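Local coordinates for protein aminoglycoside phosphotransferase (Mycobacterium smegmatis, PDB 6EF6) that phosphorylates (S)-1-amino-2-propanol, acting as the aminopropanol kinase of the aminoacetone utilization microcompartment, at residues Ser156-Ser161 with Phe262-Thr267; Asp176-His179 with Asp183-Arg186; Asp209-Lys214 with Leu303-Phe308; Leu237-Asp240 with Gln245-Ile248; Gly288-Arg293 with Ala298-Leu303. All blocks are in the same frame, centred on the assembly; numbering follows the deposited sequence.

Overall arrangement
Four of the five contacts form one connected region of the helical lobe of this kinase-like fold. Contact 1 lies innermost, with its centre about 11 Å from the centre of the chain. It touches contact 5, about 10 Å away between centres, through H158 and Y289. It also touches contact 3, about 17 Å away, through F262 and F306. Contacts 3 and 5 share L303. Contact 2 meets contact 3 where W177 stacks on H212. Contact 4 touches none of the others; its nearest atoms are about 7 Å from contact 1. The side chain of R186 is about 9 Å from bound (2R)-1-methoxypropan-2-amine, and that of L238 about 5 Å from benzoic acid.

Contact 1: residues Ser156-Ser161 with Phe262-Thr267; sequences SLHEHS and FYDFGT
H158 and D264 form a buried histidine-carboxylate hydrogen bond in the helical lobe of the kinase-like fold. It bridges helix 147-163 and helix 263-268, with F262 packed beside the imidazole. H158 is the central residue. Its CG is anti to the carbonyl carbon (chi1 -68°), which sends the ring straight across the gap between the helices. D264 reaches back from the opposite direction. H158 NE2 donates to D264 OD2 at 2.7 Å, using the anti lone pair of that oxygen. The acceptor lies almost in the ring plane, and ring and carboxylate are nearly coplanar, 19° apart. F262 meets the same imidazole in a T-shaped arrangement. The edge of H158 points at the face of the phenyl ring, with centroids 5.8 Å apart and planes at 89°. One ring is therefore held by a polar bond at NE2 and by an aromatic face alongside.

Both polar ends of the pair have second partners. H158 ND1 is hydrogen-bonded to the hydroxyl of Y289. D264 OD1 is bonded to A230 N, just before the sodium-binding D231. This recalls the aspartate of protein kinases that steadies the backbone of the catalytic loop. Within the 262-267 segment, T267 OG1 donates to D264 O at 2.8 Å, slightly tilted from the carbonyl plane.

Contact 2: residues Asp176-His179 with Asp183-Arg186; sequences DWEH and DTPR
The short helix 177-180 runs into a tight reversal of the chain, where E178 and H179 are met by T184 and R186 of the following loop. Two backbone bonds close the turn: T184 N donates to E178 O at 3.0 Å, and R186 N to H179 O at 2.9 Å. Beside them the side chains of E178 and T184 run the same way. T184 OG1 gives its proton to E178 OE2 at 3.0 Å, on the anti lone pair of the carboxylate. The extended E178 chain places its carboxylate there.

At its start the helix is N-capped by D176. D176 OD1 accepts from both H179 N and H179 ND1, the latter at 2.7 Å on the syn lone pair. The ND1 bond holds the rotation of the imidazole, while the bond from H179 N caps the helix. The planes of the R186 guanidinium and that ring are only 8° apart, but the groups are offset and meet obliquely, so this is no stack. R186 NH1 is hydrogen-bonded to S174 O, and the guanidinium makes cation-pi contacts with F173 and W175. The bend at chi3 (-60°) turns the R186 chain back toward the helix. It leaves NH2 3.6 Å from H179 CB.

Contact 3: residues Asp209-Lys214 with Leu303-Phe308; sequences DLLHRK and LPSFVF
L211 drives one branch of its side chain against S305 and turns the other toward F308. Its CG is anti to the backbone N (chi1 166°), and from there the two methyls part. CD1 rests on the backbone and side chain of S305, 3.5 Å from S305 O and 3.6 Å from S305 CB. CD2 comes obliquely to the F308 ring, 4.3 Å from F308 CD2. The backbones are close here, with the CA atoms of L211 and S305 6.1 Å apart.

The contact joins two long helices of the C-terminal helical lobe, 198-218 and 303-320. Their local axes pass 10.4 Å apart, with an angle of 129° between chain directions. No hydrogen bond links the two segments. K214 lies one turn further along from L211 and adds its aliphatic part. The bends at chi3 and chi4 bring K214 CE to 3.6 Å from S305 OG and turn NZ away from the serine. The serine hydroxyl takes its polar partner from a third helix, 325-347, by bonding to Y345 OH. The Y345 side chain also touches L211 and K214. F308 also packs on L204 and A207, earlier on helix 198-218. At the K214 end, K214 CE packs against M302 SD.

Contact 4: residues Leu237-Asp240 with Gln245-Ile248; sequences LLVD and QRTI. With ACT (acetate ion), chain F.
V239 and I248 face each other in a two-stranded antiparallel beta hairpin, as a non-hydrogen-bonded pair. The hairpin, strands 237-239 and 248-250, precedes D252, which binds sodium and lines the benzoate pocket. The packed part lies toward helix 147-163. V239 CG1 and I248 CG1 run side by side, 3.9 Å apart. I248 CG2 crosses to L237 CB at 3.8 Å. L237 also leans on L150 and I153, and I248 on T149 and I153. Between the strands, I248 CA makes a short C-H...O contact with L238 O, at 3.3 Å.

Toward the hairpin loop the contact turns polar and exposed. D240 and T247 hold each other through three bonds. D240 N donates to T247 O at 3.2 Å. In return, T247 N reaches D240 OD1 at 3.0 Å, and T247 OG1 gives its proton to D240 OD2. Both arrive from above the carboxylate plane rather than along it. The D240 side chain stands between its own backbone N and carbonyl carbon (chi1 70°), which brings both carboxylate oxygens beside T247.

R246 links the two parts. V239 CG1 lies over one face of its guanidinium, and an acetate ion, probably from the crystallisation liquor, sits at the edge. NH1 also forms a salt bridge with D146, and the acetate has a further bond from T149 OG1. Two nearly straight bonds join R246 to the ion: NE to acetate O at 2.9 Å, and NH1 to acetate OXT at 2.7 Å.

Contact 5: residues Gly288-Arg293 with Ala298-Leu303; sequences GYRSRR and ADEAML
R290 reaches E300 with a single long side chain, and the two close a salt bridge at the protein surface. From CB the chain of R290 heads toward the 298-303 segment. CG lies anti to the carbonyl carbon, and the bonds from CG through CD to NE are extended, with chi2 at 180°. This straight run carries the guanidinium across a wide gap, since the nearest CA atoms, those of R290 and E300, are 10.8 Å apart. CZ comes within 3.7 Å of E300 OE1. Beyond it the two terminal nitrogens divide the work. NH2 donates to E300 OE1 at 2.7 Å, with an angle of 154° at the hydrogen, and is also bonded to L295 O in the connecting loop. NH1 turns to a water at 2.8 Å, and that water donates to E300 OE2 at 2.8 Å. Both carboxylate oxygens are therefore tied to one guanidinium, one directly and one through water.

The flat groups do not lie face to face. Their planes are 74° apart. OE1 and the water oxygen sit at the edge of the guanidinium, in its plane, but OE1 is itself met from above the carboxylate plane. E300 is extended too, and its CB comes within 4.0 Å of NH2.

The bridge spans the connection from helix 278-290 to helix 297-300. Y289, next to R290, faces inward and packs against A155 of helix 147-163. A type I turn from E300 to L303 leads into helix 303-320, whose first residue, L303, rests on Q282 and V286 of helix 278-290.

Contact 1: residues Ser156-Ser161 with Phe262-Thr267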
# COMPACT_ATOMS: atom_id res chain seq x y z
N SER A 156 4.48 -14.69 1.88
CA SER A 156 4.12 -15.39 0.65
C SER A 156 4.25 -14.48 -0.57
O SER A 156 4.63 -14.96 -1.65
CB SER A 156 2.69 -15.88 0.73
OG SER A 156 2.60 -16.88 1.73
N LEU A 157 3.91 -13.20 -0.44
CA LEU A 157 4.12 -12.26 -1.55
C LEU A 157 5.59 -12.08 -1.84
O LEU A 157 5.98 -11.99 -3.01
CB LEU A 157 3.47 -10.91 -1.22
CG LEU A 157 1.95 -10.89 -1.28
CD1 LEU A 157 1.40 -9.61 -0.67
CD2 LEU A 157 1.44 -11.04 -2.73
N HIS A 158 6.43 -12.02 -0.83
CA HIS A 158 7.85 -11.91 -1.04
C HIS A 158 8.40 -13.15 -1.72
O HIS A 158 9.26 -13.07 -2.62
CB HIS A 158 8.56 -11.67 0.27
CG HIS A 158 8.26 -10.35 0.86
ND1 HIS A 158 8.77 -9.97 2.08
CD2 HIS A 158 7.59 -9.28 0.38
CE1 HIS A 158 8.37 -8.75 2.36
NE2 HIS A 158 7.65 -8.29 1.36
N GLU A 159 7.98 -14.33 -1.28
CA GLU A 159 8.46 -15.56 -1.89
C GLU A 159 8.10 -15.60 -3.36
O GLU A 159 8.93 -16.00 -4.20
CB GLU A 159 7.83 -16.73 -1.15
CG GLU A 159 8.27 -18.13 -1.65
CD GLU A 159 7.35 -19.24 -1.17
OE1 GLU A 159 7.68 -19.89 -0.15
OE2 GLU A 159 6.30 -19.45 -1.79
N HIS A 160 6.86 -15.25 -3.72
CA HIS A 160 6.48 -15.22 -5.13
C HIS A 160 7.33 -14.23 -5.90
O HIS A 160 7.87 -14.53 -6.98
CB HIS A 160 5.01 -14.91 -5.33
CG HIS A 160 4.65 -14.95 -6.77
ND1 HIS A 160 4.67 -13.83 -7.58
CD2 HIS A 160 4.42 -16.00 -7.59
CE1 HIS A 160 4.40 -14.19 -8.82
NE2 HIS A 160 4.27 -15.51 -8.86
N SER A 161 7.47 -13.02 -5.38
CA SER A 161 8.24 -11.98 -6.06
C SER A 161 9.68 -12.43 -6.32
O SER A 161 10.25 -12.15 -7.39
CB SER A 161 8.19 -10.69 -5.22
OG SER A 161 9.19 -9.75 -5.62
N PHE A 262 11.29 -5.42 3.38
CA PHE A 262 10.79 -5.13 4.72
C PHE A 262 10.17 -3.76 4.87
O PHE A 262 9.55 -3.48 5.92
CB PHE A 262 11.80 -5.59 5.77
CG PHE A 262 11.92 -7.09 5.75
CD1 PHE A 262 10.85 -7.83 6.25
CD2 PHE A 262 12.96 -7.76 5.19
CE1 PHE A 262 10.86 -9.21 6.18
CE2 PHE A 262 12.96 -9.13 5.11
CZ PHE A 262 11.92 -9.84 5.60
N TYR A 263 10.21 -2.91 3.84
CA TYR A 263 9.34 -1.74 3.86
C TYR A 263 7.88 -2.17 3.97
O TYR A 263 7.08 -1.44 4.54
CB TYR A 263 9.61 -0.90 2.61
CG TYR A 263 8.64 0.25 2.41
CD1 TYR A 263 8.51 1.29 3.33
CD2 TYR A 263 7.82 0.29 1.31
CE1 TYR A 263 7.61 2.30 3.16
CE2 TYR A 263 6.90 1.34 1.11
CZ TYR A 263 6.81 2.32 2.05
OH TYR A 263 5.91 3.34 1.87
N ASP A 264 7.51 -3.35 3.45
CA ASP A 264 6.13 -3.80 3.63
C ASP A 264 5.72 -3.87 5.10
O ASP A 264 4.53 -3.63 5.44
CB ASP A 264 5.93 -5.16 2.95
CG ASP A 264 5.74 -5.09 1.47
OD1 ASP A 264 5.23 -4.09 0.93
OD2 ASP A 264 6.07 -6.12 0.82
N PHE A 265 6.67 -4.15 6.02
CA PHE A 265 6.31 -4.10 7.44
C PHE A 265 5.96 -2.68 7.90
O PHE A 265 5.01 -2.46 8.67
CB PHE A 265 7.38 -4.68 8.40
CG PHE A 265 6.99 -4.49 9.82
CD1 PHE A 265 5.89 -5.19 10.32
CD2 PHE A 265 7.70 -3.62 10.64
CE1 PHE A 265 5.45 -4.97 11.61
CE2 PHE A 265 7.28 -3.41 11.96
CZ PHE A 265 6.17 -4.11 12.45
N GLY A 266 6.73 -1.68 7.47
CA GLY A 266 6.32 -0.31 7.77
C GLY A 266 4.92 -0.02 7.31
O GLY A 266 4.14 0.63 8.01
N THR A 267 4.54 -0.53 6.13
CA THR A 267 3.20 -0.26 5.66
C THR A 267 2.13 -0.94 6.53
O THR A 267 1.03 -0.44 6.62
CB THR A 267 3.00 -0.60 4.17
OG1 THR A 267 2.88 -2.01 3.95
CG2 THR A 267 4.09 0.01 3.29

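Contact 2: residues Asp176-His179 with Asp183-Arg186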
# COMPACT_ATOMS: atom_id res chain seq x y z
N ASP A 176 12.52 3.71 -3.81
CA ASP A 176 13.91 3.85 -3.38
C ASP A 176 14.11 5.16 -2.66
O ASP A 176 13.16 5.90 -2.45
CB ASP A 176 14.85 3.68 -4.58
CG ASP A 176 14.59 4.65 -5.72
OD1 ASP A 176 13.73 5.51 -5.58
OD2 ASP A 176 15.29 4.52 -6.74
N TRP A 177 15.35 5.45 -2.24
CA TRP A 177 15.55 6.69 -1.48
C TRP A 177 15.11 7.90 -2.29
O TRP A 177 14.34 8.74 -1.79
CB TRP A 177 17.02 6.87 -1.08
CG TRP A 177 17.19 8.10 -0.24
CD1 TRP A 177 17.66 9.31 -0.67
CD2 TRP A 177 16.93 8.19 1.15
NE1 TRP A 177 17.64 10.18 0.43
CE2 TRP A 177 17.23 9.50 1.54
CE3 TRP A 177 16.48 7.29 2.10
CZ2 TRP A 177 17.03 9.94 2.87
CZ3 TRP A 177 16.32 7.72 3.40
CH2 TRP A 177 16.62 9.03 3.77
N GLU A 178 15.57 7.99 -3.53
CA GLU A 178 15.25 9.11 -4.41
C GLU A 178 13.75 9.41 -4.46
O GLU A 178 13.34 10.58 -4.40
CB GLU A 178 15.77 8.80 -5.82
CG GLU A 178 15.31 9.89 -6.82
CD GLU A 178 15.89 9.76 -8.19
OE1 GLU A 178 16.71 8.84 -8.41
OE2 GLU A 178 15.48 10.57 -9.06
N HIS A 179 12.92 8.39 -4.55
CA HIS A 179 11.50 8.60 -4.80
C HIS A 179 10.69 8.61 -3.52
O HIS A 179 9.48 8.84 -3.58
CB HIS A 179 10.94 7.56 -5.79
CG HIS A 179 11.52 7.69 -7.15
ND1 HIS A 179 12.67 7.03 -7.54
CD2 HIS A 179 11.21 8.52 -8.19
CE1 HIS A 179 12.98 7.37 -8.78
NE2 HIS A 179 12.12 8.29 -9.18
N ASP A 183 15.53 13.28 -4.06
CA ASP A 183 15.36 14.36 -5.02
C ASP A 183 14.06 14.33 -5.81
O ASP A 183 13.70 15.34 -6.41
CB ASP A 183 16.51 14.33 -6.03
CG ASP A 183 17.78 14.92 -5.47
OD1 ASP A 183 17.69 15.76 -4.55
OD2 ASP A 183 18.87 14.54 -5.97
N THR A 184 13.33 13.22 -5.81
CA THR A 184 12.11 13.08 -6.60
C THR A 184 11.02 12.43 -5.75
O THR A 184 10.50 11.36 -6.07
CB THR A 184 12.42 12.26 -7.86
OG1 THR A 184 13.60 12.79 -8.51
CG2 THR A 184 11.24 12.34 -8.83
N PRO A 185 10.61 13.07 -4.64
CA PRO A 185 9.70 12.43 -3.66
C PRO A 185 8.29 12.32 -4.21
O PRO A 185 7.65 13.32 -4.53
CB PRO A 185 9.75 13.39 -2.46
CG PRO A 185 10.10 14.72 -3.08
CD PRO A 185 10.98 14.45 -4.24
N ARG A 186 7.76 11.10 -4.27
CA ARG A 186 6.50 10.88 -4.99
C ARG A 186 5.33 11.52 -4.27
O ARG A 186 4.38 11.96 -4.96
CB ARG A 186 6.28 9.37 -5.09
CG ARG A 186 5.04 9.01 -5.91
CD ARG A 186 5.08 7.54 -6.39
NE ARG A 186 6.25 7.25 -7.24
CZ ARG A 186 7.25 6.45 -6.91
NH1 ARG A 186 7.29 5.77 -5.78
NH2 ARG A 186 8.24 6.35 -7.76

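Contact 3: residues Asp209-Lys214 with Leu303-Phe308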
# COMPACT_ATOMS: atom_id res chain seq x y z
N ASP A 209 18.45 11.25 8.38
CA ASP A 209 19.81 11.07 7.90
C ASP A 209 20.44 9.78 8.45
O ASP A 209 21.19 9.10 7.74
CB ASP A 209 20.64 12.33 8.23
CG ASP A 209 20.23 13.54 7.40
OD1 ASP A 209 19.53 13.46 6.36
OD2 ASP A 209 20.71 14.62 7.80
N LEU A 210 20.12 9.42 9.69
CA LEU A 210 20.53 8.13 10.25
C LEU A 210 19.88 6.99 9.47
O LEU A 210 20.57 6.04 9.07
CB LEU A 210 20.16 8.08 11.75
CG LEU A 210 20.48 6.73 12.38
CD1 LEU A 210 21.94 6.34 12.24
CD2 LEU A 210 20.05 6.78 13.85
N LEU A 211 18.60 7.09 9.18
CA LEU A 211 17.92 6.11 8.34
C LEU A 211 18.60 5.96 7.00
O LEU A 211 18.82 4.84 6.52
CB LEU A 211 16.48 6.53 8.16
CG LEU A 211 15.68 5.83 7.06
CD1 LEU A 211 15.48 4.38 7.44
CD2 LEU A 211 14.35 6.48 6.86
N HIS A 212 18.97 7.07 6.36
CA HIS A 212 19.65 7.02 5.06
C HIS A 212 20.94 6.22 5.18
O HIS A 212 21.24 5.35 4.34
CB HIS A 212 19.93 8.46 4.59
CG HIS A 212 20.26 8.58 3.14
ND1 HIS A 212 20.60 9.79 2.57
CD2 HIS A 212 20.36 7.67 2.16
CE1 HIS A 212 20.85 9.61 1.29
NE2 HIS A 212 20.73 8.33 1.01
N ARG A 213 21.74 6.49 6.21
CA ARG A 213 22.99 5.76 6.41
C ARG A 213 22.73 4.27 6.65
O ARG A 213 23.46 3.42 6.14
CB ARG A 213 23.79 6.35 7.57
CG ARG A 213 24.35 7.75 7.30
CD ARG A 213 24.73 8.48 8.61
NE ARG A 213 25.38 7.63 9.60
CZ ARG A 213 25.41 7.89 10.91
NH1 ARG A 213 26.03 7.05 11.72
NH2 ARG A 213 24.83 8.99 11.40
N LYS A 214 21.69 3.94 7.37
CA LYS A 214 21.37 2.54 7.63
C LYS A 214 20.92 1.85 6.36
O LYS A 214 21.31 0.71 6.11
CB LYS A 214 20.33 2.41 8.73
CG LYS A 214 20.90 2.85 10.05
CD LYS A 214 20.06 2.51 11.22
CE LYS A 214 19.70 1.04 11.36
NZ LYS A 214 20.88 0.14 11.52
N LEU A 303 13.59 -3.40 10.90
CA LEU A 303 12.14 -3.13 10.96
C LEU A 303 11.82 -1.75 11.52
O LEU A 303 11.00 -1.04 10.91
CB LEU A 303 11.37 -4.27 11.67
CG LEU A 303 11.49 -5.60 10.97
CD1 LEU A 303 10.77 -6.68 11.76
CD2 LEU A 303 10.96 -5.58 9.57
N PRO A 304 12.48 -1.28 12.57
CA PRO A 304 12.19 0.09 13.04
C PRO A 304 12.52 1.13 11.99
O PRO A 304 11.76 2.12 11.82
CB PRO A 304 13.02 0.20 14.31
CG PRO A 304 13.21 -1.22 14.78
CD PRO A 304 13.33 -2.03 13.50
N SER A 305 13.62 0.95 11.24
CA SER A 305 13.94 1.85 10.15
C SER A 305 12.81 1.91 9.13
O SER A 305 12.47 3.00 8.63
CB SER A 305 15.22 1.41 9.45
OG SER A 305 16.39 1.66 10.21
N PHE A 306 12.23 0.77 8.77
CA PHE A 306 11.16 0.77 7.80
C PHE A 306 9.87 1.38 8.31
O PHE A 306 9.11 1.96 7.54
CB PHE A 306 10.94 -0.64 7.21
CG PHE A 306 12.08 -1.05 6.28
CD1 PHE A 306 12.41 -0.23 5.21
CD2 PHE A 306 12.89 -2.13 6.54
CE1 PHE A 306 13.47 -0.51 4.36
CE2 PHE A 306 14.00 -2.45 5.67
CZ PHE A 306 14.29 -1.60 4.62
N VAL A 307 9.58 1.20 9.59
CA VAL A 307 8.47 1.92 10.21
C VAL A 307 8.69 3.42 10.09
O VAL A 307 7.76 4.17 9.75
CB VAL A 307 8.24 1.46 11.68
CG1 VAL A 307 7.18 2.31 12.34
CG2 VAL A 307 7.88 -0.00 11.74
N PHE A 308 9.89 3.88 10.41
CA PHE A 308 10.20 5.31 10.35
C PHE A 308 10.15 5.86 8.92
O PHE A 308 9.64 6.95 8.69
CB PHE A 308 11.50 5.61 11.07
CG PHE A 308 11.70 7.08 11.26
CD1 PHE A 308 10.86 7.81 12.10
CD2 PHE A 308 12.67 7.80 10.58
CE1 PHE A 308 11.00 9.17 12.23
CE2 PHE A 308 12.81 9.18 10.76
CZ PHE A 308 11.97 9.84 11.58

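Contact 4: residues Leu237-Asp240 with Gln245-Ile248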
# COMPACT_ATOMS: atom_id res chain seq x y z
N LEU A 237 -6.42 -6.14 3.41
CA LEU A 237 -6.62 -7.58 3.40
C LEU A 237 -8.06 -7.81 3.83
O LEU A 237 -8.39 -7.78 5.02
CB LEU A 237 -5.61 -8.29 4.30
CG LEU A 237 -4.24 -8.57 3.63
CD1 LEU A 237 -3.45 -7.29 3.40
CD2 LEU A 237 -3.43 -9.58 4.42
N LEU A 238 -8.90 -8.00 2.84
CA LEU A 238 -10.33 -8.17 3.04
C LEU A 238 -10.65 -9.61 3.41
O LEU A 238 -10.03 -10.55 2.93
CB LEU A 238 -11.15 -7.78 1.79
CG LEU A 238 -10.98 -6.31 1.39
CD1 LEU A 238 -12.05 -5.99 0.33
CD2 LEU A 238 -11.07 -5.32 2.53
N VAL A 239 -11.65 -9.80 4.29
CA VAL A 239 -11.97 -11.14 4.79
C VAL A 239 -13.44 -11.45 4.61
O VAL A 239 -14.29 -10.57 4.66
CB VAL A 239 -11.59 -11.32 6.27
CG1 VAL A 239 -10.15 -11.13 6.45
CG2 VAL A 239 -12.36 -10.33 7.12
N ASP A 240 -13.73 -12.74 4.44
CA ASP A 240 -15.11 -13.22 4.42
C ASP A 240 -15.59 -13.73 5.77
O ASP A 240 -16.71 -14.23 5.86
CB ASP A 240 -15.29 -14.31 3.34
CG ASP A 240 -14.59 -15.62 3.68
OD1 ASP A 240 -13.95 -15.70 4.75
OD2 ASP A 240 -14.68 -16.57 2.86
N GLN A 245 -9.13 -18.64 10.17
CA GLN A 245 -9.38 -19.60 9.09
C GLN A 245 -10.55 -19.12 8.23
O GLN A 245 -11.71 -19.46 8.48
CB GLN A 245 -9.56 -21.02 9.61
CG GLN A 245 -8.71 -22.03 8.82
CD GLN A 245 -7.34 -22.26 9.40
OE1 GLN A 245 -7.07 -23.32 9.96
NE2 GLN A 245 -6.45 -21.28 9.25
N ARG A 246 -10.22 -18.32 7.23
CA ARG A 246 -11.18 -17.60 6.41
C ARG A 246 -10.47 -17.22 5.12
O ARG A 246 -9.25 -17.36 5.00
CB ARG A 246 -11.66 -16.35 7.14
CG ARG A 246 -10.50 -15.44 7.53
CD ARG A 246 -10.79 -14.57 8.74
NE ARG A 246 -9.54 -14.30 9.44
CZ ARG A 246 -9.38 -13.33 10.33
NH1 ARG A 246 -8.21 -13.17 10.91
NH2 ARG A 246 -10.39 -12.53 10.64
N THR A 247 -11.24 -16.75 4.14
CA THR A 247 -10.65 -16.33 2.87
C THR A 247 -10.19 -14.88 2.98
O THR A 247 -10.99 -13.99 3.27
CB THR A 247 -11.67 -16.48 1.74
OG1 THR A 247 -12.15 -17.83 1.71
CG2 THR A 247 -11.00 -16.16 0.41
N ILE A 248 -8.90 -14.67 2.83
CA ILE A 248 -8.29 -13.35 2.95
C ILE A 248 -7.80 -12.93 1.57
O ILE A 248 -6.91 -13.58 1.01
CB ILE A 248 -7.14 -13.34 3.96
CG1 ILE A 248 -7.66 -13.89 5.29
CG2 ILE A 248 -6.61 -11.96 4.15
CD1 ILE A 248 -6.57 -14.45 6.19
C ACT F . -6.46 -16.01 9.96
O ACT F . -7.47 -16.29 9.25
OXT ACT F . -6.19 -14.93 10.55
CH3 ACT F . -5.40 -17.13 10.13

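Contact 5: residues Gly288-Arg293 with Ala298-Leu303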
# COMPACT_ATOMS: atom_id res chain seq x y z
N GLY A 288 4.39 -14.67 12.11
CA GLY A 288 3.65 -15.09 10.92
C GLY A 288 4.54 -15.15 9.68
O GLY A 288 4.53 -16.13 8.93
N TYR A 289 5.37 -14.13 9.50
CA TYR A 289 6.30 -14.09 8.37
C TYR A 289 7.21 -15.30 8.36
O TYR A 289 7.32 -16.02 7.34
CB TYR A 289 7.11 -12.79 8.44
CG TYR A 289 7.87 -12.51 7.17
CD1 TYR A 289 9.02 -13.16 6.87
CD2 TYR A 289 7.42 -11.56 6.28
CE1 TYR A 289 9.75 -12.90 5.70
CE2 TYR A 289 8.11 -11.32 5.10
CZ TYR A 289 9.25 -11.99 4.84
OH TYR A 289 10.00 -11.77 3.67
N ARG A 290 7.84 -15.58 9.52
CA ARG A 290 8.81 -16.66 9.58
C ARG A 290 8.19 -18.02 9.39
O ARG A 290 8.90 -18.97 9.07
CB ARG A 290 9.56 -16.60 10.93
CG ARG A 290 10.55 -15.46 11.02
CD ARG A 290 11.29 -15.43 12.38
NE ARG A 290 12.37 -14.42 12.35
CZ ARG A 290 12.81 -13.74 13.38
NH1 ARG A 290 12.27 -13.85 14.58
NH2 ARG A 290 13.83 -12.89 13.21
N SER A 291 6.87 -18.16 9.53
CA SER A 291 6.19 -19.42 9.24
C SER A 291 6.26 -19.78 7.76
O SER A 291 6.08 -20.96 7.42
CB SER A 291 4.74 -19.40 9.75
OG SER A 291 3.85 -18.76 8.85
N ARG A 292 6.51 -18.81 6.89
CA ARG A 292 6.57 -19.02 5.45
C ARG A 292 7.91 -18.69 4.82
O ARG A 292 8.26 -19.33 3.81
CB ARG A 292 5.50 -18.16 4.74
CG ARG A 292 4.10 -18.62 4.98
CD ARG A 292 3.78 -19.91 4.26
NE ARG A 292 2.57 -20.53 4.80
CZ ARG A 292 1.33 -20.26 4.41
NH1 ARG A 292 1.09 -19.38 3.45
NH2 ARG A 292 0.32 -20.89 4.99
N ARG A 293 8.68 -17.77 5.36
CA ARG A 293 9.94 -17.31 4.76
C ARG A 293 10.87 -16.84 5.86
O ARG A 293 10.45 -16.21 6.82
CB ARG A 293 9.73 -16.16 3.78
CG ARG A 293 11.02 -15.65 3.03
CD ARG A 293 10.75 -14.47 2.08
NE ARG A 293 11.94 -14.04 1.35
CZ ARG A 293 12.72 -12.99 1.67
NH1 ARG A 293 13.77 -12.71 0.91
NH2 ARG A 293 12.47 -12.23 2.72
N ALA A 298 19.48 -9.49 10.67
CA ALA A 298 19.83 -8.18 10.14
C ALA A 298 18.63 -7.49 9.54
O ALA A 298 18.52 -6.26 9.59
CB ALA A 298 20.92 -8.33 9.10
N ASP A 299 17.70 -8.26 8.98
CA ASP A 299 16.44 -7.71 8.51
C ASP A 299 15.52 -7.31 9.65
O ASP A 299 14.91 -6.23 9.62
CB ASP A 299 15.77 -8.64 7.53
CG ASP A 299 16.76 -9.07 6.49
OD1 ASP A 299 17.47 -10.09 6.68
OD2 ASP A 299 17.04 -8.31 5.59
N GLU A 300 15.43 -8.15 10.68
CA GLU A 300 14.64 -7.80 11.85
C GLU A 300 15.13 -6.52 12.48
O GLU A 300 14.34 -5.65 12.89
CB GLU A 300 14.68 -8.97 12.85
CG GLU A 300 13.73 -8.78 14.01
CD GLU A 300 13.87 -9.86 15.08
OE1 GLU A 300 14.55 -10.87 14.84
OE2 GLU A 300 13.35 -9.63 16.17
N ALA A 301 16.43 -6.30 12.48
CA ALA A 301 17.04 -5.09 13.01
C ALA A 301 16.76 -3.87 12.17
O ALA A 301 16.92 -2.75 12.71
CB ALA A 301 18.56 -5.30 13.15
N MET A 302 16.25 -4.02 10.96
CA MET A 302 15.86 -2.90 10.12
C MET A 302 14.37 -2.59 10.20
O MET A 302 13.90 -1.63 9.60
CB MET A 302 16.27 -3.14 8.66
CG MET A 302 17.73 -2.94 8.43
SD MET A 302 18.33 -1.24 8.64
CE MET A 302 17.66 -0.51 7.18
N LEU A 303 13.59 -3.40 10.90
CA LEU A 303 12.14 -3.13 10.96
C LEU A 303 11.82 -1.75 11.52
O LEU A 303 11.00 -1.04 10.91
CB LEU A 303 11.37 -4.27 11.67
CG LEU A 303 11.49 -5.60 10.97
CD1 LEU A 303 10.77 -6.68 11.76
CD2 LEU A 303 10.96 -5.58 9.57
O HOH W 1 12.56 -12.19 16.85